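Local coordinates for ZmpA Glycopeptidase (Clostridium perfringens, PDB 6XSX), which is the M60 catalytic module of a larger metalloprotease, a glycopeptidase that probably cleaves the peptide backbone of glycosylated proteins, at residues 216-220 with 280-284; 451-455 with 512-516. One frame throughout, in Å; residues are numbered along the deposited sequence.

Interaction 1: residues 216-220 with 280-284; sequences VIKET and MHEMG
M283 reaches from helix 277-286, the helix with the HExxH pattern expected of a zincin-type metalloprotease, onto V216, I217 and T220 of helix 206-224. The two segments pack at a signed crossing angle of -55° with axes 12.4 Å apart, a wide gap that long, flexible methionines can bridge. M283 starts out extended: CB points toward the other helix, CG lies anti to the backbone N (chi1 180°), and the chain stays nearly straight through chi2, which carries the sulfur across. SD touches two atoms of the other helix, V216 CG1 at 3.7 Å and T220 OG1 at 3.6 Å. A bend at the last torsion turns the methyl aside, and CE ends 3.8 Å from I217 CD1, the two side chains crossing at about a right angle; CE also lies 4.0 Å from V216 CG1.

M280 brings its CE within 3.8 Å of V216 CG1, the two side chains meeting tip to tip. Valine suits the place: a single methyl, CG1, meets both the M280 methyl and the M283 sulfur. Around the pair, F306 of helix 301-309 touches T220 and M280, and Y240 of strand 240-244 touches I217 and M283.

H281 and E282 of the motif take no part in this packing, which uses another side of their helix. T220 can sit in so apolar a place because its hydroxyl is satisfied within its own helix: OG1 donates to V216 O at 3.0 Å, from above the carbonyl plane, while T220 N reaches the same oxygen from the opposite face.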
# COMPACT_ATOMS: atom_id res chain seq x y z
N VAL A 216 -0.70 3.18 9.81
CA VAL A 216 -0.62 2.63 8.47
C VAL A 216 0.85 2.45 8.07
O VAL A 216 1.22 1.40 7.54
CB VAL A 216 -1.41 3.46 7.44
CG1 VAL A 216 -1.09 3.06 6.01
CG2 VAL A 216 -2.91 3.37 7.68
N ILE A 217 1.68 3.47 8.34
CA ILE A 217 3.09 3.43 7.96
C ILE A 217 3.82 2.35 8.76
O ILE A 217 4.64 1.61 8.20
CB ILE A 217 3.77 4.82 8.10
CG1 ILE A 217 3.14 5.87 7.18
CG2 ILE A 217 5.28 4.71 7.89
CD1 ILE A 217 3.33 5.58 5.71
N LYS A 218 3.51 2.25 10.05
CA LYS A 218 4.07 1.21 10.91
C LYS A 218 3.77 -0.17 10.33
O LYS A 218 4.68 -0.95 10.07
CB LYS A 218 3.52 1.36 12.34
CG LYS A 218 4.32 0.63 13.42
CD LYS A 218 3.85 0.97 14.82
CE LYS A 218 4.22 -0.08 15.84
NZ LYS A 218 3.16 -0.22 16.87
N GLU A 219 2.48 -0.46 10.10
CA GLU A 219 2.06 -1.75 9.59
C GLU A 219 2.72 -2.01 8.23
O GLU A 219 3.23 -3.11 8.00
CB GLU A 219 0.52 -1.84 9.58
CG GLU A 219 -0.05 -3.17 9.11
CD GLU A 219 0.51 -4.41 9.80
OE1 GLU A 219 0.89 -4.31 10.98
OE2 GLU A 219 0.59 -5.46 9.15
N THR A 220 2.77 -0.99 7.37
CA THR A 220 3.35 -1.12 6.04
C THR A 220 4.83 -1.48 6.14
O THR A 220 5.32 -2.34 5.40
CB THR A 220 3.18 0.13 5.18
OG1 THR A 220 1.80 0.28 4.87
CG2 THR A 220 3.97 0.06 3.88
N MET A 280 -4.37 2.02 -0.65
CA MET A 280 -3.22 1.20 -0.32
C MET A 280 -2.48 0.75 -1.58
O MET A 280 -1.27 0.53 -1.54
CB MET A 280 -3.62 0.01 0.56
CG MET A 280 -4.19 0.46 1.90
SD MET A 280 -3.08 1.65 2.74
CE MET A 280 -1.71 0.57 3.14
N HIS A 281 -3.19 0.68 -2.70
CA HIS A 281 -2.55 0.39 -3.97
C HIS A 281 -1.53 1.47 -4.30
O HIS A 281 -0.44 1.17 -4.77
CB HIS A 281 -3.60 0.19 -5.08
CG HIS A 281 -3.05 0.14 -6.46
ND1 HIS A 281 -2.67 -1.05 -7.07
CD2 HIS A 281 -2.83 1.12 -7.37
CE1 HIS A 281 -2.22 -0.80 -8.28
NE2 HIS A 281 -2.31 0.53 -8.50
N GLU A 282 -1.88 2.73 -4.03
CA GLU A 282 -0.98 3.85 -4.27
C GLU A 282 0.21 3.80 -3.32
O GLU A 282 1.33 4.08 -3.73
CB GLU A 282 -1.68 5.20 -4.15
CG GLU A 282 -2.82 5.37 -5.15
CD GLU A 282 -2.53 4.90 -6.56
OE1 GLU A 282 -1.41 5.15 -7.04
OE2 GLU A 282 -3.42 4.27 -7.18
N MET A 283 -0.03 3.49 -2.04
CA MET A 283 1.09 3.42 -1.11
C MET A 283 2.03 2.30 -1.57
O MET A 283 3.25 2.46 -1.52
CB MET A 283 0.61 3.16 0.32
CG MET A 283 1.75 3.08 1.33
SD MET A 283 1.20 3.27 3.05
CE MET A 283 0.71 4.99 3.03
N GLY A 284 1.44 1.20 -2.06
CA GLY A 284 2.18 0.06 -2.60
C GLY A 284 3.16 0.46 -3.71
O GLY A 284 4.31 0.03 -3.70

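Interaction 2: residues 451-455 with 512-516; sequences KFEAE and SIVAY
F452 lays its ring against A515 and I513 where two antiparallel β-sheets face each other, as in a β-sandwich; strand 452-459 belongs to one sheet and strand 511-517 to the other. The short segments 452-455 and 512-516 run at 140° to each other, with axes 8.5 Å apart at closest approach, so side chains rather than backbone bonds join them.

The methyl of A515 sits over the centre of one ring face in a CH-pi contact, CB lying 4.0 Å from the centroid of the F452 ring and only 8° off the ring normal. Alanine fits here because its small methyl lets the flat ring come down close to the strand. At the ring's edge, near its plane, CZ of F452 meets I513 O at 3.4 Å, where the weakly positive ring hydrogens can face a carbonyl oxygen. CE1 touches I513 CG2 at 3.8 Å, with the two side chains crossing obliquely. F452 reaches this place with CG between its backbone N and carbonyl carbon (chi1 75°). Two residues on, on the same side of the strand, A454 points its CB at I513 CG1; the branched isoleucine serves both neighbours, CG1 against A454 CB and CG2 against the F452 ring.

Around this first shell, I470 of strand 463-470 and Y526 of strand 526-528 touch F452, and F468 and F528 pack on both A454 and I513. The strands themselves are held by their own sheets: E453 pairs with D469 through backbone bonds, and I513 with Y526. The intervening E453 turns away from the facing sheet, as alternation along a strand requires. A515 is fixed from the backbone too, its N hydrogen-bonded to S523 OG.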
# COMPACT_ATOMS: atom_id res chain seq x y z
N LYS A 451 -16.92 -35.09 8.75
CA LYS A 451 -17.72 -35.87 7.82
C LYS A 451 -18.17 -34.93 6.70
O LYS A 451 -18.74 -33.87 6.96
CB LYS A 451 -18.92 -36.52 8.53
N PHE A 452 -17.87 -35.31 5.46
CA PHE A 452 -18.38 -34.58 4.31
C PHE A 452 -18.83 -35.58 3.25
O PHE A 452 -18.40 -36.72 3.25
CB PHE A 452 -17.34 -33.59 3.77
CG PHE A 452 -16.20 -34.20 3.00
CD1 PHE A 452 -16.19 -34.18 1.61
CD2 PHE A 452 -15.14 -34.81 3.66
CE1 PHE A 452 -15.13 -34.74 0.90
CE2 PHE A 452 -14.10 -35.38 2.95
CZ PHE A 452 -14.09 -35.35 1.57
N GLU A 453 -19.71 -35.12 2.35
CA GLU A 453 -20.29 -35.97 1.33
C GLU A 453 -20.38 -35.17 0.03
O GLU A 453 -20.38 -33.95 0.06
CB GLU A 453 -21.70 -36.39 1.74
CG GLU A 453 -21.72 -37.26 2.99
CD GLU A 453 -23.09 -37.75 3.41
OE1 GLU A 453 -24.01 -36.91 3.51
OE2 GLU A 453 -23.24 -38.98 3.62
N ALA A 454 -20.50 -35.90 -1.08
CA ALA A 454 -20.73 -35.32 -2.40
C ALA A 454 -21.91 -36.01 -3.06
O ALA A 454 -22.10 -37.21 -2.89
CB ALA A 454 -19.49 -35.45 -3.25
N GLU A 455 -22.69 -35.25 -3.82
CA GLU A 455 -23.83 -35.78 -4.56
C GLU A 455 -23.78 -35.26 -5.99
O GLU A 455 -23.62 -34.06 -6.20
CB GLU A 455 -25.13 -35.34 -3.87
CG GLU A 455 -26.38 -35.87 -4.55
CD GLU A 455 -27.68 -35.45 -3.89
OE1 GLU A 455 -28.00 -34.24 -3.91
OE2 GLU A 455 -28.38 -36.33 -3.36
N SER A 512 -13.51 -38.92 -6.97
CA SER A 512 -12.84 -38.90 -5.68
C SER A 512 -12.64 -37.46 -5.21
O SER A 512 -11.99 -36.68 -5.90
CB SER A 512 -11.54 -39.65 -5.73
OG SER A 512 -10.97 -39.75 -4.44
N ILE A 513 -13.20 -37.15 -4.03
CA ILE A 513 -13.29 -35.79 -3.52
C ILE A 513 -12.46 -35.68 -2.24
O ILE A 513 -12.64 -36.46 -1.29
CB ILE A 513 -14.76 -35.40 -3.25
CG1 ILE A 513 -15.69 -35.74 -4.42
CG2 ILE A 513 -14.87 -33.94 -2.82
CD1 ILE A 513 -15.42 -34.94 -5.69
N VAL A 514 -11.57 -34.69 -2.21
CA VAL A 514 -10.73 -34.43 -1.05
C VAL A 514 -10.96 -32.99 -0.60
O VAL A 514 -10.74 -32.06 -1.37
CB VAL A 514 -9.25 -34.72 -1.39
CG1 VAL A 514 -8.31 -34.39 -0.24
CG2 VAL A 514 -9.04 -36.16 -1.85
N ALA A 515 -11.40 -32.82 0.66
CA ALA A 515 -11.65 -31.52 1.24
C ALA A 515 -10.35 -30.98 1.83
O ALA A 515 -9.49 -31.76 2.24
CB ALA A 515 -12.74 -31.61 2.30
N TYR A 516 -10.20 -29.65 1.85
CA TYR A 516 -8.97 -29.02 2.33
C TYR A 516 -9.31 -28.01 3.41
O TYR A 516 -10.29 -27.29 3.28
CB TYR A 516 -8.19 -28.36 1.19
CG TYR A 516 -7.28 -29.31 0.46
CD1 TYR A 516 -7.79 -30.18 -0.49
CD2 TYR A 516 -5.93 -29.36 0.74
CE1 TYR A 516 -6.96 -31.07 -1.16
CE2 TYR A 516 -5.08 -30.23 0.08
CZ TYR A 516 -5.60 -31.09 -0.87
OH TYR A 516 -4.79 -31.96 -1.53

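Interactions 1 and 2 belong to different parts of the chain: their centres lie 40 Å apart, their nearest atoms about 25 Å, without touching. Interaction 1 is about 3 Å from the centre of the chain and packs the helix bearing the HExxH pattern, whose H281 and H285 would probably be metal ligands and E282 the general base, as in other HExxH proteases, although no metal is bound to the histidines here. A 1,2-ethanediol lies about 4 Å from the M283 side chain. Interaction 2, about 38 Å from that centre, joins two sheets of the C-terminal β region. Both rely on apolar side chains, helix against helix in one and sheet against sheet in the other.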